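Local coordinates for Cow rumen GH26 endo-mannanase (Metagenome, PDB 6UEH), which probably hydrolyses internal beta-1,4-mannosidic linkages of mannans such as galactomannan, as an endo-acting glycoside hydrolase of family 26 with an accessory domain, at residues D283-A288 and W341-D346; M291-L296 and N350-H355. All blocks are in the same frame, centred on the assembly; numbering follows the deposited sequence.

Contact 1 (D283-A288 and W341-D346); sequences DYWNEA and WKYLYD
Trp-285 and Asn-286, neighbours on helix 280-301, divide the side chain of Tyr-343 on helix 334-351 between them. Trp-285 comes first and meets the ring through the pyrrole side of its indole: NE1 lies 3.4 Å from Tyr-343 CD1, and CD1 of the tryptophan is 3.6 Å from Tyr-343 CE1. The two side chains run past one another in opposite senses, with ring planes inclined at 33° and centroids 5.2 Å apart, an oblique meeting. The benzo ring of the same indole reaches the next residue, with CZ2 4.5 Å from Leu-344 CB, a loose apolar touch. Asn-286 follows and supplies the polar half. Its CG lies beside the backbone N, which brings the amide round to the end of the tyrosine, where OD1 accepts a hydrogen bond of 2.7 Å from Tyr-343 OH. The hydroxyl approaches in the carbonyl plane on a lone pair, with a C=O...O angle of 118°, and OD1 in turn sits at the edge of the phenol ring, near its plane. Asn-282, one turn earlier, also hydrogen-bonds this hydroxyl through its ND2. A phenylalanine in place of Tyr-343 would probably keep the packing against Trp-285 but leave Asn-286 OD1 without this donor and its amide freer to turn. With the local axes 11.9 Å apart and crossing at -45°, the backbones are held well apart, and large side chains bridge the interval. Ile-289 of helix 280-301 touches both Tyr-343 and Leu-344, while Trp-285 also meets Trp-239 and, edge-to-face, Trp-328. The contact thus joins the helices that precede strands 306-309 and 357-362 of the parallel barrel sheet.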
loop_
_atom_site.group_PDB
_atom_site.type_symbol
_atom_site.label_atom_id
_atom_site.label_comp_id
_atom_site.label_asym_id
_atom_site.label_seq_id
_atom_site.Cartn_x
_atom_site.Cartn_y
_atom_site.Cartn_z
ATOM N N ASP A 283 -11.899 28.618 -6.345
ATOM C CA ASP A 283 -12.602 28.768 -7.612
ATOM C C ASP A 283 -12.003 27.863 -8.687
ATOM O O ASP A 283 -12.738 27.232 -9.450
ATOM C CB ASP A 283 -12.575 30.226 -8.079
ATOM C CG ASP A 283 -13.527 31.112 -7.293
ATOM O OD1 ASP A 283 -14.444 30.577 -6.632
ATOM O OD2 ASP A 283 -13.363 32.348 -7.350
ATOM N N TYR A 284 -10.674 27.799 -8.749
ATOM C CA TYR A 284 -10.022 26.914 -9.712
ATOM C C TYR A 284 -10.308 25.454 -9.390
ATOM O O TYR A 284 -10.673 24.676 -10.272
ATOM C CB TYR A 284 -8.506 27.127 -9.759
ATOM C CG TYR A 284 -7.845 26.098 -10.648
ATOM C CD1 TYR A 284 -7.938 26.194 -12.031
ATOM C CD2 TYR A 284 -7.170 25.009 -10.109
ATOM C CE1 TYR A 284 -7.362 25.249 -12.854
ATOM C CE2 TYR A 284 -6.588 24.055 -10.927
ATOM C CZ TYR A 284 -6.688 24.181 -12.297
ATOM O OH TYR A 284 -6.114 23.235 -13.118
ATOM N N TRP A 285 -10.119 25.095 -8.122
ATOM C CA TRP A 285 -10.347 23.737 -7.635
ATOM C C TRP A 285 -11.762 23.279 -7.987
ATOM O O TRP A 285 -11.963 22.161 -8.461
ATOM C CB TRP A 285 -10.089 23.690 -6.119
ATOM C CG TRP A 285 -10.237 22.354 -5.423
ATOM C CD1 TRP A 285 -10.910 22.119 -4.258
ATOM C CD2 TRP A 285 -9.672 21.092 -5.816
ATOM N NE1 TRP A 285 -10.814 20.795 -3.908
ATOM C CE2 TRP A 285 -10.062 20.141 -4.848
ATOM C CE3 TRP A 285 -8.885 20.671 -6.895
ATOM C CZ2 TRP A 285 -9.694 18.799 -4.927
ATOM C CZ3 TRP A 285 -8.521 19.337 -6.970
ATOM C CH2 TRP A 285 -8.927 18.417 -5.993
ATOM N N ASN A 286 -12.736 24.163 -7.790
ATOM C CA ASN A 286 -14.122 23.851 -8.127
ATOM C C ASN A 286 -14.341 23.649 -9.623
ATOM O O ASN A 286 -15.116 22.782 -10.025
ATOM C CB ASN A 286 -15.055 24.944 -7.606
ATOM C CG ASN A 286 -15.298 24.834 -6.114
ATOM O OD1 ASN A 286 -15.195 23.751 -5.537
ATOM N ND2 ASN A 286 -15.623 25.955 -5.480
ATOM N N GLU A 287 -13.663 24.447 -10.446
ATOM C CA GLU A 287 -13.755 24.290 -11.896
ATOM C C GLU A 287 -13.177 22.951 -12.337
ATOM O O GLU A 287 -13.737 22.279 -13.201
ATOM C CB GLU A 287 -13.030 25.427 -12.620
ATOM C CG GLU A 287 -13.741 26.765 -12.571
ATOM C CD GLU A 287 -13.122 27.776 -13.520
ATOM O OE1 GLU A 287 -12.375 27.353 -14.428
ATOM O OE2 GLU A 287 -13.380 28.988 -13.360
ATOM N N ALA A 288 -12.054 22.567 -11.738
ATOM C CA ALA A 288 -11.424 21.288 -12.050
ATOM C C ALA A 288 -12.314 20.122 -11.624
ATOM O O ALA A 288 -12.446 19.132 -12.345
ATOM C CB ALA A 288 -10.060 21.191 -11.381
ATOM N N TRP A 341 -9.512 15.896 0.812
ATOM C CA TRP A 341 -10.139 14.639 0.411
ATOM C C TRP A 341 -11.629 14.636 0.738
ATOM O O TRP A 341 -12.460 14.267 -0.095
ATOM C CB TRP A 341 -9.460 13.447 1.094
ATOM C CG TRP A 341 -10.105 12.120 0.781
ATOM C CD1 TRP A 341 -11.208 11.577 1.382
ATOM C CD2 TRP A 341 -9.681 11.170 -0.206
ATOM N NE1 TRP A 341 -11.494 10.351 0.830
ATOM C CE2 TRP A 341 -10.574 10.077 -0.148
ATOM C CE3 TRP A 341 -8.634 11.136 -1.133
ATOM C CZ2 TRP A 341 -10.450 8.966 -0.980
ATOM C CZ3 TRP A 341 -8.514 10.029 -1.960
ATOM C CH2 TRP A 341 -9.417 8.962 -1.879
ATOM N N LYS A 342 -11.959 15.038 1.961
ATOM C CA LYS A 342 -13.352 15.099 2.389
ATOM C C LYS A 342 -14.137 16.094 1.541
ATOM O O LYS A 342 -15.298 15.856 1.213
ATOM C CB LYS A 342 -13.444 15.466 3.872
ATOM C CG LYS A 342 -12.904 14.391 4.804
ATOM C CD LYS A 342 -13.090 14.776 6.264
ATOM C CE LYS A 342 -12.581 13.685 7.190
ATOM N NZ LYS A 342 -12.727 14.062 8.624
ATOM N N TYR A 343 -13.493 17.201 1.183
ATOM C CA TYR A 343 -14.102 18.210 0.319
ATOM C C TYR A 343 -14.506 17.601 -1.018
ATOM O O TYR A 343 -15.642 17.758 -1.462
ATOM C CB TYR A 343 -13.137 19.381 0.100
ATOM C CG TYR A 343 -13.706 20.537 -0.699
ATOM C CD1 TYR A 343 -13.670 20.535 -2.089
ATOM C CD2 TYR A 343 -14.262 21.639 -0.062
ATOM C CE1 TYR A 343 -14.182 21.594 -2.820
ATOM C CE2 TYR A 343 -14.775 22.701 -0.785
ATOM C CZ TYR A 343 -14.732 22.674 -2.164
ATOM O OH TYR A 343 -15.245 23.730 -2.885
ATOM N N LEU A 344 -13.568 16.902 -1.652
ATOM C CA LEU A 344 -13.815 16.274 -2.946
ATOM C C LEU A 344 -14.891 15.197 -2.842
ATOM O O LEU A 344 -15.784 15.115 -3.686
ATOM C CB LEU A 344 -12.524 15.673 -3.505
ATOM C CG LEU A 344 -12.649 14.924 -4.836
ATOM C CD1 LEU A 344 -13.147 15.851 -5.943
ATOM C CD2 LEU A 344 -11.323 14.286 -5.221
ATOM N N TYR A 345 -14.797 14.380 -1.797
ATOM C CA TYR A 345 -15.762 13.314 -1.551
ATOM C C TYR A 345 -17.171 13.879 -1.416
ATOM O O TYR A 345 -18.112 13.384 -2.036
ATOM C CB TYR A 345 -15.379 12.535 -0.288
ATOM C CG TYR A 345 -16.213 11.299 -0.011
ATOM C CD1 TYR A 345 -17.487 11.399 0.533
ATOM C CD2 TYR A 345 -15.708 10.027 -0.262
ATOM C CE1 TYR A 345 -18.245 10.272 0.799
ATOM C CE2 TYR A 345 -16.457 8.894 0.005
ATOM C CZ TYR A 345 -17.725 9.023 0.536
ATOM O OH TYR A 345 -18.477 7.900 0.804
ATOM N N ASP A 346 -17.309 14.915 -0.595
ATOM C CA ASP A 346 -18.605 15.545 -0.372
ATOM C C ASP A 346 -19.125 16.227 -1.632
ATOM O O ASP A 346 -20.313 16.152 -1.937
ATOM C CB ASP A 346 -18.522 16.557 0.773
ATOM C CG ASP A 346 -18.308 15.895 2.123
ATOM O OD1 ASP A 346 -18.468 14.659 2.213
ATOM O OD2 ASP A 346 -17.993 16.614 3.095
#

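Contact 2 (M291-L296 and N350-H355)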
loop_
_atom_site.group_PDB
_atom_site.type_symbol
_atom_site.label_atom_id
_atom_site.label_comp_id
_atom_site.label_asym_id
_atom_site.label_seq_id
_atom_site.Cartn_x
_atom_site.Cartn_y
_atom_site.Cartn_z
ATOM N N MET A 291 -15.220 19.754 -14.135
ATOM C CA MET A 291 -14.853 19.102 -15.388
ATOM C C MET A 291 -14.629 17.609 -15.182
ATOM O O MET A 291 -14.953 16.797 -16.053
ATOM C CB MET A 291 -13.607 19.755 -15.987
ATOM C CG MET A 291 -13.816 21.216 -16.345
ATOM S SD MET A 291 -12.511 21.896 -17.385
ATOM C CE MET A 291 -13.116 23.564 -17.614
ATOM N N LEU A 292 -14.086 17.251 -14.023
ATOM C CA LEU A 292 -13.953 15.851 -13.643
ATOM C C LEU A 292 -15.321 15.192 -13.487
ATOM O O LEU A 292 -15.566 14.113 -14.032
ATOM C CB LEU A 292 -13.167 15.717 -12.339
ATOM C CG LEU A 292 -13.174 14.315 -11.721
ATOM C CD1 LEU A 292 -12.279 13.365 -12.514
ATOM C CD2 LEU A 292 -12.767 14.364 -10.253
ATOM N N ALA A 293 -16.206 15.848 -12.739
ATOM C CA ALA A 293 -17.529 15.299 -12.450
ATOM C C ALA A 293 -18.325 15.083 -13.728
ATOM O O ALA A 293 -19.116 14.143 -13.829
ATOM C CB ALA A 293 -18.290 16.213 -11.503
ATOM N N GLU A 294 -18.106 15.962 -14.701
ATOM C CA GLU A 294 -18.774 15.869 -15.991
ATOM C C GLU A 294 -18.465 14.533 -16.660
ATOM O O GLU A 294 -19.345 13.897 -17.233
ATOM C CB GLU A 294 -18.352 17.031 -16.894
ATOM C CG GLU A 294 -19.004 17.033 -18.265
ATOM C CD GLU A 294 -18.615 18.245 -19.097
ATOM O OE1 GLU A 294 -19.005 18.304 -20.282
ATOM O OE2 GLU A 294 -17.921 19.140 -18.567
ATOM N N GLN A 295 -17.212 14.107 -16.570
ATOM C CA GLN A 295 -16.801 12.836 -17.155
ATOM C C GLN A 295 -17.286 11.646 -16.329
ATOM O O GLN A 295 -17.718 10.633 -16.883
ATOM C CB GLN A 295 -15.280 12.795 -17.309
ATOM C CG GLN A 295 -14.757 13.858 -18.250
ATOM C CD GLN A 295 -15.472 13.841 -19.589
ATOM O OE1 GLN A 295 -15.659 12.783 -20.191
ATOM N NE2 GLN A 295 -15.887 15.015 -20.057
ATOM N N LEU A 296 -17.219 11.774 -15.008
ATOM C CA LEU A 296 -17.660 10.711 -14.112
ATOM C C LEU A 296 -19.163 10.478 -14.224
ATOM O O LEU A 296 -19.640 9.357 -14.038
ATOM C CB LEU A 296 -17.284 11.040 -12.666
ATOM C CG LEU A 296 -15.776 11.109 -12.408
ATOM C CD1 LEU A 296 -15.484 11.439 -10.949
ATOM C CD2 LEU A 296 -15.113 9.797 -12.815
ATOM N N ASN A 350 -22.457 14.547 -3.072
ATOM C CA ASN A 350 -23.625 15.348 -2.723
ATOM C C ASN A 350 -24.027 16.332 -3.817
ATOM O O ASN A 350 -25.146 16.277 -4.325
ATOM C CB ASN A 350 -23.380 16.100 -1.414
ATOM C CG ASN A 350 -23.232 15.168 -0.228
ATOM O OD1 ASN A 350 -23.960 14.184 -0.107
ATOM N ND2 ASN A 350 -22.283 15.468 0.652
ATOM N N GLU A 351 -23.115 17.227 -4.180
ATOM C CA GLU A 351 -23.429 18.274 -5.145
ATOM C C GLU A 351 -23.587 17.723 -6.563
ATOM O O GLU A 351 -24.449 18.176 -7.317
ATOM C CB GLU A 351 -22.352 19.361 -5.116
ATOM C CG GLU A 351 -22.616 20.523 -6.058
ATOM C CD GLU A 351 -21.954 21.807 -5.595
ATOM O OE1 GLU A 351 -22.349 22.325 -4.527
ATOM O OE2 GLU A 351 -21.042 22.295 -6.296
ATOM N N TYR A 352 -22.766 16.741 -6.923
ATOM C CA TYR A 352 -22.809 16.185 -8.274
ATOM C C TYR A 352 -23.521 14.836 -8.334
ATOM O O TYR A 352 -23.657 14.252 -9.410
ATOM C CB TYR A 352 -21.395 16.065 -8.840
ATOM C CG TYR A 352 -20.786 17.404 -9.187
ATOM C CD1 TYR A 352 -21.146 18.067 -10.353
ATOM C CD2 TYR A 352 -19.866 18.013 -8.344
ATOM C CE1 TYR A 352 -20.601 19.298 -10.675
ATOM C CE2 TYR A 352 -19.314 19.245 -8.658
ATOM C CZ TYR A 352 -19.684 19.881 -9.824
ATOM O OH TYR A 352 -19.138 21.105 -10.143
ATOM N N ASP A 353 -23.971 14.356 -7.177
ATOM C CA ASP A 353 -24.785 13.143 -7.078
ATOM C C ASP A 353 -24.121 11.934 -7.744
ATOM O O ASP A 353 -24.786 11.119 -8.385
ATOM C CB ASP A 353 -26.171 13.388 -7.688
ATOM C CG ASP A 353 -27.228 12.443 -7.141
ATOM O OD1 ASP A 353 -27.066 11.962 -5.999
ATOM O OD2 ASP A 353 -28.225 12.189 -7.850
ATOM N N LEU A 354 -22.808 11.826 -7.585
ATOM C CA LEU A 354 -22.056 10.699 -8.128
ATOM C C LEU A 354 -21.882 9.607 -7.075
ATOM O O LEU A 354 -21.388 9.863 -5.979
ATOM C CB LEU A 354 -20.697 11.172 -8.644
ATOM C CG LEU A 354 -20.750 12.071 -9.881
ATOM C CD1 LEU A 354 -19.429 12.793 -10.090
ATOM C CD2 LEU A 354 -21.101 11.243 -11.106
ATOM N N HIS A 355 -22.290 8.388 -7.410
ATOM C CA HIS A 355 -22.275 7.298 -6.438
ATOM C C HIS A 355 -21.733 6.002 -7.031
ATOM O O HIS A 355 -21.853 4.937 -6.426
ATOM C CB HIS A 355 -23.683 7.070 -5.885
ATOM C CG HIS A 355 -24.335 8.316 -5.371
ATOM N ND1 HIS A 355 -23.959 8.920 -4.191
ATOM C CD2 HIS A 355 -25.328 9.081 -5.884
ATOM C CE1 HIS A 355 -24.696 9.998 -3.995
ATOM N NE2 HIS A 355 -25.535 10.119 -5.010
#
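Ala-293 sets its methyl group over one face of the Tyr-352 ring. CB lies 3.7 Å from the ring centroid and 17° off the normal, the geometry of a CH-pi contact, and it is displaced toward the rim, with CD1 of Tyr-352 at 3.6 Å. The tyrosine CG is anti to its own carbonyl carbon (chi1 -72°), a setting that lays the ring along helix 280-301, where it also touches Ile-289 and Lys-290. Leu-354 comes at the same helix with the end of its side chain, and its two methyls have different targets. CD1 fits between two residues one turn apart, 3.9 Å from Ala-293 CB and 3.8 Å from Leu-296 CB; CD2 instead rests against the backbone of Leu-296, 3.8 Å from its C atom. Ala-293 is therefore met by both an aromatic face and a leucine methyl, and its small side chain is consistent with the 6.8 Å between its CA and that of Tyr-352. No hydrogen bond crosses between the segments. Between the two contact residues Asp-353 takes positive phi (54°), turning the chain out of helix 334-351, and its OD1 accepts a 2.6 Å hydrogen bond from His-355 NE2, met from above the carboxylate plane but close to the plane of the imidazole. Gln-300, further along helix 280-301, hydrogen-bonds Asp-353 O and His-355 N, while Leu-348 packs on Ala-293, Leu-296 and Leu-354. Apolar packing of a helix against the turn that leads from the next helix into strand 357-362 is an element of the beta/alpha architecture of a TIM barrel, the fold of the family 26 glycoside hydrolases.

Contacts 1 and 2 are successive levels of a single interface between helix 280-301 and helix 334-351, with centres about 11 Å apart. Along the chain their segments alternate: 283-288, then 291-296, then 341-346, then 350-355, so both contacts progress in the same N-to-C direction, as expected for helices of successive beta-alpha units. Strand 306-309 lies between the two helices in sequence, and strand 357-362 follows the second. Both contacts lie on the same side of the chain's centre, and contact 2 continues contact 1 toward the C-terminal ends of both helices. Together they join neighbouring helices around the eight-stranded parallel sheet of the catalytic TIM barrel.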